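PDB 1W5T: ORC2 from Aeropyrum pernix, which binds DNA and ATP, combining an AAA+ ATPase domain with a winged-helix domain, and is involved in regulating DNA replication. Local coordinates for residues L140-D145 with N178-L183; A35-N40 with D50-Y55. All blocks are in the same frame, centred on the assembly; numbering follows the deposited sequence.

Contact 1. Residues L140-D145 with N178-L183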
ATOM      1  N   LEU A 140      10.220 -17.263 -13.288  1.00 13.01           N
ATOM      2  CA  LEU A 140       8.999 -16.908 -12.572  1.00 12.26           C
ATOM      3  C   LEU A 140       9.285 -15.733 -11.661  1.00 12.23           C
ATOM      4  O   LEU A 140      10.131 -15.798 -10.790  1.00 12.48           O
ATOM      5  CB  LEU A 140       8.480 -18.104 -11.768  1.00 12.46           C
ATOM      6  CG  LEU A 140       7.256 -17.981 -10.836  1.00 13.69           C
ATOM      7  CD1 LEU A 140       5.902 -17.883 -11.599  1.00 12.38           C
ATOM      8  CD2 LEU A 140       7.229 -19.106  -9.821  1.00 12.18           C
ATOM      9  N   LEU A 141       8.581 -14.647 -11.881  1.00 11.48           N
ATOM     10  CA  LEU A 141       8.681 -13.498 -11.014  1.00 11.53           C
ATOM     11  C   LEU A 141       7.372 -13.416 -10.190  1.00 12.17           C
ATOM     12  O   LEU A 141       6.262 -13.307 -10.735  1.00 11.36           O
ATOM     13  CB  LEU A 141       8.990 -12.263 -11.835  1.00 11.21           C
ATOM     14  CG  LEU A 141       9.209 -10.889 -11.225  1.00 13.89           C
ATOM     15  CD1 LEU A 141       9.882 -10.972  -9.866  1.00 14.72           C
ATOM     16  CD2 LEU A 141      10.026 -10.077 -12.163  1.00 13.85           C
ATOM     17  N   VAL A 142       7.542 -13.565  -8.873  1.00 11.47           N
ATOM     18  CA  VAL A 142       6.441 -13.657  -7.945  1.00 11.43           C
ATOM     19  C   VAL A 142       6.203 -12.324  -7.201  1.00 10.89           C
ATOM     20  O   VAL A 142       7.101 -11.822  -6.524  1.00 11.32           O
ATOM     21  CB  VAL A 142       6.696 -14.799  -6.897  1.00 11.52           C
ATOM     22  CG1 VAL A 142       5.447 -14.982  -5.983  1.00 11.95           C
ATOM     23  CG2 VAL A 142       7.060 -16.125  -7.590  1.00 12.15           C
ATOM     24  N   ILE A 143       5.019 -11.747  -7.335  1.00 10.08           N
ATOM     25  CA  ILE A 143       4.640 -10.624  -6.456  1.00  9.71           C
ATOM     26  C   ILE A 143       3.937 -11.190  -5.217  1.00 10.60           C
ATOM     27  O   ILE A 143       2.921 -11.870  -5.356  1.00  9.99           O
ATOM     28  CB  ILE A 143       3.661  -9.620  -7.144  1.00  9.78           C
ATOM     29  CG1 ILE A 143       4.209  -9.120  -8.495  1.00  8.54           C
ATOM     30  CG2 ILE A 143       3.289  -8.455  -6.166  1.00  6.51           C
ATOM     31  CD1 ILE A 143       3.211  -8.342  -9.339  1.00  8.40           C
ATOM     32  N   LEU A 144       4.466 -10.894  -4.023  1.00 10.97           N
ATOM     33  CA  LEU A 144       3.748 -11.185  -2.785  1.00 11.76           C
ATOM     34  C   LEU A 144       3.298  -9.877  -2.184  1.00 11.95           C
ATOM     35  O   LEU A 144       4.069  -9.221  -1.489  1.00 12.35           O
ATOM     36  CB  LEU A 144       4.588 -11.948  -1.750  1.00 11.77           C
ATOM     37  CG  LEU A 144       5.243 -13.280  -2.138  1.00 12.09           C
ATOM     38  CD1 LEU A 144       6.254 -13.757  -1.098  1.00 11.01           C
ATOM     39  CD2 LEU A 144       4.155 -14.322  -2.396  1.00 14.76           C
ATOM     40  N   ASP A 145       2.033  -9.543  -2.453  1.00 12.26           N
ATOM     41  CA  ASP A 145       1.325  -8.371  -1.941  1.00 13.32           C
ATOM     42  C   ASP A 145       0.836  -8.513  -0.501  1.00 14.18           C
ATOM     43  O   ASP A 145       0.593  -9.617  -0.013  1.00 14.60           O
ATOM     44  CB  ASP A 145       0.121  -8.069  -2.831  1.00 12.99           C
ATOM     45  CG  ASP A 145      -0.143  -6.586  -2.992  1.00 14.17           C
ATOM     46  OD1 ASP A 145       0.361  -5.742  -2.194  1.00 15.18           O
ATOM     47  OD2 ASP A 145      -0.858  -6.156  -3.913  1.00 13.00           O
ATOM     48  N   ASN A 178      19.146 -20.224 -11.529  1.00 18.11           N
ATOM     49  CA  ASN A 178      18.144 -19.615 -10.639  1.00 17.17           C
ATOM     50  C   ASN A 178      16.977 -19.057 -11.461  1.00 16.77           C
ATOM     51  O   ASN A 178      17.197 -18.208 -12.349  1.00 16.30           O
ATOM     52  CB  ASN A 178      18.779 -18.478  -9.846  1.00 16.91           C
ATOM     53  CG  ASN A 178      19.949 -18.947  -8.949  1.00 18.64           C
ATOM     54  OD1 ASN A 178      20.100 -20.131  -8.652  1.00 20.36           O
ATOM     55  ND2 ASN A 178      20.766 -18.012  -8.528  1.00 16.15           N
ATOM     56  N   ARG A 179      15.744 -19.482 -11.166  1.00 15.72           N
ATOM     57  CA  ARG A 179      14.617 -19.102 -12.032  1.00 15.92           C
ATOM     58  C   ARG A 179      13.423 -18.484 -11.326  1.00 15.72           C
ATOM     59  O   ARG A 179      12.342 -18.425 -11.903  1.00 16.25           O
ATOM     60  CB  ARG A 179      14.134 -20.316 -12.837  1.00 16.43           C
ATOM     61  CG  ARG A 179      15.224 -21.096 -13.524  1.00 15.94           C
ATOM     62  CD  ARG A 179      14.650 -22.083 -14.495  1.00 18.80           C
ATOM     63  NE  ARG A 179      15.666 -22.740 -15.274  1.00 17.57           N
ATOM     64  CZ  ARG A 179      15.988 -22.488 -16.516  1.00 20.35           C
ATOM     65  NH1 ARG A 179      15.387 -21.548 -17.260  1.00 20.32           N
ATOM     66  NH2 ARG A 179      16.964 -23.227 -17.032  1.00 22.07           N
ATOM     67  N   ILE A 180      13.614 -18.028 -10.093  1.00 15.42           N
ATOM     68  CA  ILE A 180      12.524 -17.426  -9.303  1.00 14.98           C
ATOM     69  C   ILE A 180      13.007 -16.146  -8.636  1.00 14.80           C
ATOM     70  O   ILE A 180      13.992 -16.172  -7.889  1.00 15.91           O
ATOM     71  CB  ILE A 180      11.998 -18.372  -8.193  1.00 14.35           C
ATOM     72  CG1 ILE A 180      11.585 -19.731  -8.746  1.00 13.14           C
ATOM     73  CG2 ILE A 180      10.746 -17.757  -7.545  1.00 14.49           C
ATOM     74  CD1 ILE A 180      11.178 -20.665  -7.670  1.00 12.09           C
ATOM     75  N   GLY A 181      12.335 -15.033  -8.906  1.00 13.56           N
ATOM     76  CA  GLY A 181      12.596 -13.809  -8.175  1.00 12.65           C
ATOM     77  C   GLY A 181      11.333 -13.321  -7.495  1.00 12.23           C
ATOM     78  O   GLY A 181      10.252 -13.853  -7.722  1.00 12.73           O
ATOM     79  N   PHE A 182      11.467 -12.283  -6.678  1.00 11.79           N
ATOM     80  CA  PHE A 182      10.390 -11.825  -5.828  1.00 11.44           C
ATOM     81  C   PHE A 182      10.264 -10.341  -5.794  1.00 10.69           C
ATOM     82  O   PHE A 182      11.245  -9.640  -5.780  1.00 11.59           O
ATOM     83  CB  PHE A 182      10.616 -12.296  -4.401  1.00 11.48           C
ATOM     84  CG  PHE A 182      10.441 -13.758  -4.227  1.00 10.17           C
ATOM     85  CD1 PHE A 182      11.533 -14.580  -4.199  1.00  8.84           C
ATOM     86  CD2 PHE A 182       9.177 -14.311  -4.076  1.00  9.08           C
ATOM     87  CE1 PHE A 182      11.390 -15.938  -4.010  1.00 10.67           C
ATOM     88  CE2 PHE A 182       9.028 -15.693  -3.928  1.00  8.95           C
ATOM     89  CZ  PHE A 182      10.147 -16.496  -3.888  1.00  9.76           C
ATOM     90  N   LEU A 183       9.029  -9.874  -5.773  1.00  9.74           N
ATOM     91  CA  LEU A 183       8.741  -8.483  -5.551  1.00  9.26           C
ATOM     92  C   LEU A 183       7.772  -8.495  -4.380  1.00  9.35           C
ATOM     93  O   LEU A 183       6.633  -8.957  -4.518  1.00  9.17           O
ATOM     94  CB  LEU A 183       8.078  -7.901  -6.783  1.00  8.36           C
ATOM     95  CG  LEU A 183       8.372  -6.444  -7.120  1.00 10.06           C
ATOM     96  CD1 LEU A 183       7.294  -5.820  -7.944  1.00  4.82           C
ATOM     97  CD2 LEU A 183       8.804  -5.531  -5.979  1.00  6.27           C
TER
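The Phe182 ring meets Val142 and Leu144 obliquely along one flank. Its CD2 lies 3.8 Å from Val142 CB, and Leu144 CD1 approaches the same ring carbon more loosely. With CG beside the backbone N and anti to the carbonyl carbon (chi1 -70°), the ring leans toward strand 139-145 and runs side by side with Val142. The valine's CG2 also sits 4.0 Å from Ile180 CG2, which places Val142 against two residues of the partner strand. Leu140, Val142, Ile180 and Phe182 thus share one face of the sheet, covered by helices 100-111 and 122-136. On the face packed against helix 65-82, Leu141 folds its CD1 against the bare backbone of Gly181, 3.6 Å from Gly181 O, while Ile143 flanks Leu183.

Between these two layers runs a parallel ladder. Leu140 N gives a hydrogen bond to Arg179 O, and Leu140 O in turn takes Gly181 N at 3.0 Å. The straightest link is Val142 N to Gly181 O, 3.0 Å long with 175° at the hydrogen. Val142 O then accepts Leu183 N at 2.8 Å, and Leu144 N closes the series on Leu183 O. Beyond the ladder, Arg179 turns its guanidinium away to a salt bridge with Asp175.

These are central strands of the AAA+ ATPase sheet. The hydrophobic run ending in Asp145 is consistent with the Walker B strand, and Asp145 OD2 hydrogen-bonds Thr66 OG1 of the ATP site. Chemically, the backbone supplies every hydrogen bond across the contact, so register rests on the main chain, whereas the side chains, wholly apolar where they touch, bind the sheet to the helices on its two faces.

Contact 2. Residues A35-N40 with D50-Y55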
ATOM      1  N   ALA A  35      12.455  -2.769 -12.763  1.00 15.11           N
ATOM      2  CA  ALA A  35      12.533  -3.694 -13.891  1.00 15.73           C
ATOM      3  C   ALA A  35      13.986  -4.019 -14.206  1.00 15.58           C
ATOM      4  O   ALA A  35      14.359  -5.174 -14.274  1.00 16.13           O
ATOM      5  CB  ALA A  35      11.831  -3.110 -15.090  1.00 14.72           C
ATOM      6  N   ARG A  36      14.812  -2.987 -14.315  1.00 16.78           N
ATOM      7  CA  ARG A  36      16.257  -3.132 -14.553  1.00 17.82           C
ATOM      8  C   ARG A  36      17.025  -4.003 -13.562  1.00 17.26           C
ATOM      9  O   ARG A  36      17.931  -4.716 -13.968  1.00 17.63           O
ATOM     10  CB  ARG A  36      16.930  -1.767 -14.674  1.00 17.98           C
ATOM     11  CG  ARG A  36      17.201  -1.304 -16.096  1.00 22.31           C
ATOM     12  CD  ARG A  36      17.425  -2.422 -17.166  1.00 30.29           C
ATOM     13  NE  ARG A  36      16.519  -2.242 -18.325  1.00 35.54           N
ATOM     14  CZ  ARG A  36      16.637  -2.839 -19.520  1.00 37.99           C
ATOM     15  NH1 ARG A  36      17.633  -3.699 -19.763  1.00 39.84           N
ATOM     16  NH2 ARG A  36      15.743  -2.575 -20.484  1.00 39.13           N
ATOM     17  N   ILE A  37      16.677  -3.977 -12.278  1.00 17.33           N
ATOM     18  CA  ILE A  37      17.399  -4.836 -11.343  1.00 17.63           C
ATOM     19  C   ILE A  37      17.170  -6.273 -11.679  1.00 18.30           C
ATOM     20  O   ILE A  37      18.128  -7.056 -11.721  1.00 19.15           O
ATOM     21  CB  ILE A  37      16.996  -4.550  -9.918  1.00 18.32           C
ATOM     22  CG1 ILE A  37      17.636  -3.238  -9.504  1.00 17.79           C
ATOM     23  CG2 ILE A  37      17.397  -5.705  -8.954  1.00 16.36           C
ATOM     24  CD1 ILE A  37      16.734  -2.451  -8.650  1.00 19.50           C
ATOM     25  N   TYR A  38      15.912  -6.611 -11.980  1.00 18.21           N
ATOM     26  CA  TYR A  38      15.612  -7.969 -12.416  1.00 18.42           C
ATOM     27  C   TYR A  38      16.305  -8.290 -13.728  1.00 19.01           C
ATOM     28  O   TYR A  38      17.062  -9.257 -13.770  1.00 19.80           O
ATOM     29  CB  TYR A  38      14.114  -8.203 -12.505  1.00 17.96           C
ATOM     30  CG  TYR A  38      13.425  -8.080 -11.170  1.00 16.29           C
ATOM     31  CD1 TYR A  38      12.573  -7.005 -10.919  1.00 14.68           C
ATOM     32  CD2 TYR A  38      13.626  -9.031 -10.154  1.00 13.93           C
ATOM     33  CE1 TYR A  38      11.927  -6.859  -9.673  1.00 15.94           C
ATOM     34  CE2 TYR A  38      12.977  -8.908  -8.901  1.00 15.13           C
ATOM     35  CZ  TYR A  38      12.129  -7.826  -8.684  1.00 15.13           C
ATOM     36  OH  TYR A  38      11.488  -7.705  -7.511  1.00 15.10           O
ATOM     37  N   LEU A  39      16.046  -7.486 -14.773  1.00 18.80           N
ATOM     38  CA  LEU A  39      16.622  -7.681 -16.108  1.00 19.25           C
ATOM     39  C   LEU A  39      18.155  -7.767 -16.158  1.00 20.34           C
ATOM     40  O   LEU A  39      18.692  -8.624 -16.855  1.00 21.46           O
ATOM     41  CB  LEU A  39      16.184  -6.550 -17.033  1.00 19.49           C
ATOM     42  CG  LEU A  39      14.966  -6.632 -17.978  1.00 19.36           C
ATOM     43  CD1 LEU A  39      14.218  -7.957 -17.959  1.00 17.05           C
ATOM     44  CD2 LEU A  39      14.051  -5.464 -17.760  1.00 14.11           C
ATOM     45  N   ASN A  40      18.854  -6.896 -15.434  1.00 20.55           N
ATOM     46  CA  ASN A  40      20.315  -6.954 -15.325  1.00 21.69           C
ATOM     47  C   ASN A  40      20.857  -8.351 -14.997  1.00 22.13           C
ATOM     48  O   ASN A  40      21.825  -8.795 -15.605  1.00 22.15           O
ATOM     49  CB  ASN A  40      20.827  -5.999 -14.214  1.00 20.96           C
ATOM     50  CG  ASN A  40      20.786  -4.559 -14.612  1.00 20.86           C
ATOM     51  OD1 ASN A  40      20.960  -3.687 -13.762  1.00 22.75           O
ATOM     52  ND2 ASN A  40      20.575  -4.281 -15.899  1.00 20.01           N
ATOM     53  N   ASP A  50      16.625 -12.097  -7.636  1.00 17.45           N
ATOM     54  CA  ASP A  50      16.530 -10.918  -6.777  1.00 17.00           C
ATOM     55  C   ASP A  50      15.233 -10.816  -5.980  1.00 16.52           C
ATOM     56  O   ASP A  50      14.169 -11.248  -6.423  1.00 16.05           O
ATOM     57  CB  ASP A  50      16.733  -9.649  -7.589  1.00 17.82           C
ATOM     58  CG  ASP A  50      18.158  -9.500  -8.049  1.00 19.58           C
ATOM     59  OD1 ASP A  50      18.459  -9.777  -9.242  1.00 22.95           O
ATOM     60  OD2 ASP A  50      19.051  -9.142  -7.268  1.00 23.40           O
ATOM     61  N   VAL A  51      15.341 -10.250  -4.786  1.00 15.55           N
ATOM     62  CA  VAL A  51      14.180  -9.990  -3.954  1.00 14.23           C
ATOM     63  C   VAL A  51      14.171  -8.499  -3.722  1.00 14.43           C
ATOM     64  O   VAL A  51      15.122  -7.953  -3.167  1.00 14.63           O
ATOM     65  CB  VAL A  51      14.268 -10.762  -2.598  1.00 14.48           C
ATOM     66  CG1 VAL A  51      13.171 -10.323  -1.625  1.00 12.90           C
ATOM     67  CG2 VAL A  51      14.238 -12.278  -2.818  1.00 11.44           C
ATOM     68  N   ASN A  52      13.108  -7.831  -4.161  1.00 14.02           N
ATOM     69  CA  ASN A  52      12.954  -6.390  -3.911  1.00 13.18           C
ATOM     70  C   ASN A  52      11.628  -6.055  -3.212  1.00 12.25           C
ATOM     71  O   ASN A  52      10.723  -6.854  -3.172  1.00 12.89           O
ATOM     72  CB  ASN A  52      13.103  -5.600  -5.213  1.00 13.61           C
ATOM     73  CG  ASN A  52      14.451  -5.839  -5.908  1.00 13.35           C
ATOM     74  OD1 ASN A  52      15.504  -5.718  -5.300  1.00 13.23           O
ATOM     75  ND2 ASN A  52      14.405  -6.144  -7.202  1.00 13.31           N
ATOM     76  N   MET A  53      11.510  -4.875  -2.650  1.00 12.29           N
ATOM     77  CA  MET A  53      10.299  -4.532  -1.968  1.00 13.03           C
ATOM     78  C   MET A  53       9.813  -3.145  -2.345  1.00 12.54           C
ATOM     79  O   MET A  53      10.618  -2.230  -2.540  1.00 13.67           O
ATOM     80  CB  MET A  53      10.491  -4.625  -0.453  1.00 13.89           C
ATOM     81  CG  MET A  53       9.257  -4.192   0.352  1.00 15.91           C
ATOM     82  SD  MET A  53       9.405  -4.312   2.148  1.00 23.31           S
ATOM     83  CE  MET A  53       9.108  -6.027   2.370  1.00 18.55           C
ATOM     84  N   ILE A  54       8.492  -3.004  -2.380  1.00 12.15           N
ATOM     85  CA  ILE A  54       7.776  -1.736  -2.498  1.00 12.13           C
ATOM     86  C   ILE A  54       6.990  -1.585  -1.235  1.00 12.40           C
ATOM     87  O   ILE A  54       6.298  -2.525  -0.843  1.00 13.04           O
ATOM     88  CB  ILE A  54       6.775  -1.800  -3.683  1.00 12.03           C
ATOM     89  CG1 ILE A  54       7.513  -1.916  -5.034  1.00 11.01           C
ATOM     90  CG2 ILE A  54       5.811  -0.594  -3.633  1.00 11.57           C
ATOM     91  CD1 ILE A  54       6.600  -2.252  -6.319  1.00  6.99           C
ATOM     92  N   TYR A  55       7.096  -0.435  -0.582  1.00 12.51           N
ATOM     93  CA  TYR A  55       6.190  -0.086   0.522  1.00 12.66           C
ATOM     94  C   TYR A  55       5.683   1.352   0.360  1.00 13.14           C
ATOM     95  O   TYR A  55       6.248   2.152  -0.377  1.00 13.47           O
ATOM     96  CB  TYR A  55       6.850  -0.312   1.920  1.00 12.43           C
ATOM     97  CG  TYR A  55       8.119   0.516   2.195  1.00 11.55           C
ATOM     98  CD1 TYR A  55       8.085   1.647   3.029  1.00 10.66           C
ATOM     99  CD2 TYR A  55       9.352   0.161   1.618  1.00 10.55           C
ATOM    100  CE1 TYR A  55       9.262   2.404   3.297  1.00  9.41           C
ATOM    101  CE2 TYR A  55      10.527   0.895   1.889  1.00 11.24           C
ATOM    102  CZ  TYR A  55      10.452   2.014   2.724  1.00 11.82           C
ATOM    103  OH  TYR A  55      11.582   2.717   2.951  1.00 15.19           O
TER
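Tyr38 and Ile37 of helix 28-43 reach across to Asp50, just before strand 51-56, and Asn52 within it, a helix-on-sheet contact within the three-layer alpha/beta core of a P-loop NTPase. The helix lies on the same side of the sheet as helix 65-82, which Leu39 touches.

Aromatic packing dominates. Tyr38 CG stands beside the backbone N (chi1 -63°), and from there the ring extends to the sheet, where the Asn52 side chain comes to meet it from the opposite direction. The amide end of Asn52 rests over one ring face, the two planes 63° apart, and its CB approaches Tyr38 OH to 3.5 Å.

Polar bonding is directed at neighbours. Tyr38 OH hydrogen-bonds Phe182 O of the adjoining strand, a carbonyl that is also bonded to the backbone of Asn52. A phenylalanine in place of Tyr38 would probably strip Phe182 O of its hydroxyl partner, leaving the ring held by packing alone and easier to shift. Asp50 is paired by a salt bridge between its OD2 and Arg41 NH1, one helical turn beyond Ile37, which ties the residue leading into the strand to the same helix.

Ile37 adds van der Waals contact with polar groups: its CG2, anti to the backbone N, lies beside the Asn52 amide and 4.0 Å from Asp50 CG, the side chains of Ile37 and Asp50 crossing at about a right angle.

The edge contacts of the ring complete the aromatic packing. Here Asp50 and Tyr38 slide past each other in opposite directions, Asp50 CB lying 4.0 Å from Tyr38 CE2. The same ring carbon, CE2, is also 3.6 Å from Asp50 O, which lies at the edge of the ring and in its plane.

How the contacts relate
Strand 180-186 is the element on which the two contacts converge: contact 1 joins it to strand 139-145 on one side, and strand 51-56 of contact 2 is its neighbour on the other. Their centres are 9 Å apart. Phe182 N probably hydrogen-bonds Asp50 O at 2.9 Å, and Leu183 CG packs on Tyr38 OH at 3.4 Å. Contact 1 is wholly buried, a regular strand ladder between hydrophobic layers; contact 2, partly buried, sets a helix on the sheet through an aromatic ring, an amide and an aspartate. The contrast illustrates how repeating backbone bonds build a sheet, while individual side chains fix the helices that cover it.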